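Local coordinates for protein SidF, inhibitor of growth family, member 3 (Legionella pneumophila subsp. pneumophila, PDB 4FYF) that probably acts as a phosphoinositide phosphatase, removing phosphate from phosphatidylinositol phosphates, at residues Q68-Q73 and D123-D128. The protein carries 1 engineered substitution. Numbering follows the deposited sequence.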
loop_
_atom_site.group_PDB
_atom_site.type_symbol
_atom_site.label_atom_id
_atom_site.label_comp_id
_atom_site.label_asym_id
_atom_site.label_seq_id
_atom_site.Cartn_x
_atom_site.Cartn_y
_atom_site.Cartn_z
ATOM N N GLN A 68 -12.435 15.274 -11.136
ATOM C CA GLN A 68 -12.073 16.671 -11.177
ATOM C C GLN A 68 -12.569 17.295 -9.845
ATOM O O GLN A 68 -13.757 17.156 -9.484
ATOM C CB GLN A 68 -12.842 17.281 -12.340
ATOM C CG GLN A 68 -12.244 17.723 -13.672
ATOM C CD GLN A 68 -10.760 17.588 -13.984
ATOM O OE1 GLN A 68 -9.892 18.057 -13.257
ATOM N NE2 GLN A 68 -10.486 17.099 -15.159
ATOM N N PRO A 69 -11.702 18.004 -9.110
ATOM C CA PRO A 69 -12.178 18.621 -7.823
ATOM C C PRO A 69 -13.312 19.621 -8.002
ATOM O O PRO A 69 -13.299 20.430 -8.929
ATOM C CB PRO A 69 -10.953 19.333 -7.278
ATOM C CG PRO A 69 -9.796 18.817 -8.082
ATOM C CD PRO A 69 -10.306 18.330 -9.409
ATOM N N ASP A 70 -14.330 19.522 -7.165
ATOM C CA ASP A 70 -15.427 20.479 -7.200
ATOM C C ASP A 70 -15.673 20.902 -5.751
ATOM O O ASP A 70 -16.056 20.043 -4.946
ATOM C CB ASP A 70 -16.673 19.833 -7.826
ATOM C CG ASP A 70 -17.947 20.708 -7.681
ATOM O OD1 ASP A 70 -18.067 21.426 -6.670
ATOM O OD2 ASP A 70 -18.858 20.665 -8.560
ATOM N N VAL A 71 -15.465 22.191 -5.421
ATOM C CA VAL A 71 -15.500 22.645 -3.992
ATOM C C VAL A 71 -16.833 22.575 -3.302
ATOM O O VAL A 71 -16.883 22.323 -2.096
ATOM C CB VAL A 71 -14.844 23.996 -3.657
ATOM C CG1 VAL A 71 -13.345 23.837 -3.646
ATOM C CG2 VAL A 71 -15.284 25.090 -4.588
ATOM N N ILE A 72 -17.905 22.742 -4.070
ATOM C CA ILE A 72 -19.216 22.461 -3.540
ATOM C C ILE A 72 -19.317 21.022 -3.014
ATOM O O ILE A 72 -19.635 20.825 -1.810
ATOM C CB ILE A 72 -20.324 22.883 -4.515
ATOM C CG1 ILE A 72 -20.142 24.402 -4.760
ATOM C CG2 ILE A 72 -21.731 22.543 -3.936
ATOM C CD1 ILE A 72 -21.015 24.965 -5.884
ATOM N N GLN A 73 -19.034 20.028 -3.877
ATOM C CA GLN A 73 -19.065 18.615 -3.484
ATOM C C GLN A 73 -18.177 18.312 -2.265
ATOM O O GLN A 73 -18.620 17.650 -1.292
ATOM C CB GLN A 73 -18.746 17.675 -4.663
ATOM C CG GLN A 73 -19.703 17.854 -5.844
ATOM C CD GLN A 73 -21.117 17.659 -5.414
ATOM O OE1 GLN A 73 -21.446 16.680 -4.716
ATOM N NE2 GLN A 73 -21.959 18.596 -5.765
ATOM N N ASP A 123 -20.059 27.660 -12.095
ATOM C CA ASP A 123 -19.107 27.809 -13.189
ATOM C C ASP A 123 -17.670 28.101 -12.699
ATOM O O ASP A 123 -16.757 28.088 -13.510
ATOM C CB ASP A 123 -19.602 28.821 -14.286
ATOM C CG ASP A 123 -19.846 30.274 -13.753
ATOM O OD1 ASP A 123 -19.661 30.562 -12.558
ATOM O OD2 ASP A 123 -20.236 31.159 -14.556
ATOM N N LYS A 124 -17.482 28.365 -11.397
ATOM C CA LYS A 124 -16.160 28.680 -10.828
ATOM C C LYS A 124 -15.712 27.660 -9.792
ATOM O O LYS A 124 -14.576 27.716 -9.312
ATOM C CB LYS A 124 -16.119 30.061 -10.188
ATOM C CG LYS A 124 -16.264 31.257 -11.134
ATOM C CD LYS A 124 -16.194 32.546 -10.325
ATOM C CE LYS A 124 -16.769 33.756 -11.053
ATOM N NZ LYS A 124 -15.724 34.369 -11.904
ATOM N N ALA A 125 -16.588 26.714 -9.455
ATOM C CA ALA A 125 -16.348 25.784 -8.357
ATOM C C ALA A 125 -15.486 24.597 -8.706
ATOM O O ALA A 125 -15.111 23.835 -7.826
ATOM C CB ALA A 125 -17.668 25.296 -7.796
ATOM N N LYS A 126 -15.185 24.400 -9.982
ATOM C CA LYS A 126 -14.536 23.170 -10.380
ATOM C C LYS A 126 -13.174 23.433 -10.860
ATOM O O LYS A 126 -12.935 24.446 -11.469
ATOM C CB LYS A 126 -15.334 22.393 -11.426
ATOM C CG LYS A 126 -16.710 21.951 -10.908
ATOM C CD LYS A 126 -17.373 20.896 -11.800
ATOM C CE LYS A 126 -17.561 21.482 -13.184
ATOM N NZ LYS A 126 -18.818 21.058 -13.882
ATOM N N ALA A 127 -12.261 22.518 -10.587
ATOM C CA ALA A 127 -10.913 22.700 -11.023
ATOM C C ALA A 127 -10.695 21.899 -12.330
ATOM O O ALA A 127 -11.453 21.009 -12.640
ATOM C CB ALA A 127 -9.982 22.211 -9.933
ATOM N N ASP A 128 -9.657 22.215 -13.090
ATOM C CA ASP A 128 -9.128 21.288 -14.072
ATOM C C ASP A 128 -7.687 20.897 -13.678
ATOM O O ASP A 128 -6.768 21.721 -13.642
ATOM C CB ASP A 128 -9.232 21.890 -15.485
ATOM C CG ASP A 128 -8.553 21.012 -16.562
ATOM O OD1 ASP A 128 -8.386 19.758 -16.354
ATOM O OD2 ASP A 128 -8.159 21.613 -17.619
#
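Pro69 O accepts from Ala127 N, and Val71 N donates to Ala125 O, both at 2.9 Å. Each N-H points nearly straight at its acceptor (166°). The two bonds flank Asp70 and Lys126, making a single antiparallel beta bridge, with the two segments running antiparallel. Weaker CA-H...O contacts back them up, from Lys126 CA to Pro69 O and from Asp70 CA to Ala125 O. On one face the Pro69 ring lies against the methyl of Ala127, CG to CB 3.9 Å. The methyl of Ala125 is met by Val71 CG2 and, at 3.9 Å from its CB, by Ile72 CD1. Asp70 meets the aliphatic part of Lys126, OD2 lying 3.4 Å from Lys126 CG. The charged ends stay apart, Asp70 OD2 to Lys126 NZ being 5.3 Å, so any attraction is probably modest. With CG anti to the backbone N (chi1 170°), Asp70 also acts as N-cap: OD1 takes Gln73 N from above the carboxylate plane, tying the bridge to the helix start. At the other end the Gln68 amide and Asp128 carboxylate lie side by side, planes 86° apart. Gln68 OE1 accepts from Leu129 N and NE2 donates to Pro64 O; Asp128 OD1 accepts from Phe130 N and OD2 salt-bridges Arg63. The bridge thus pins the start of helix 71-92 to the loop joining helices 98-119 and 136-163, with Val71 and Ala127 packed on Phe141 of helix 136-163 and Pro69 against helix 733-737.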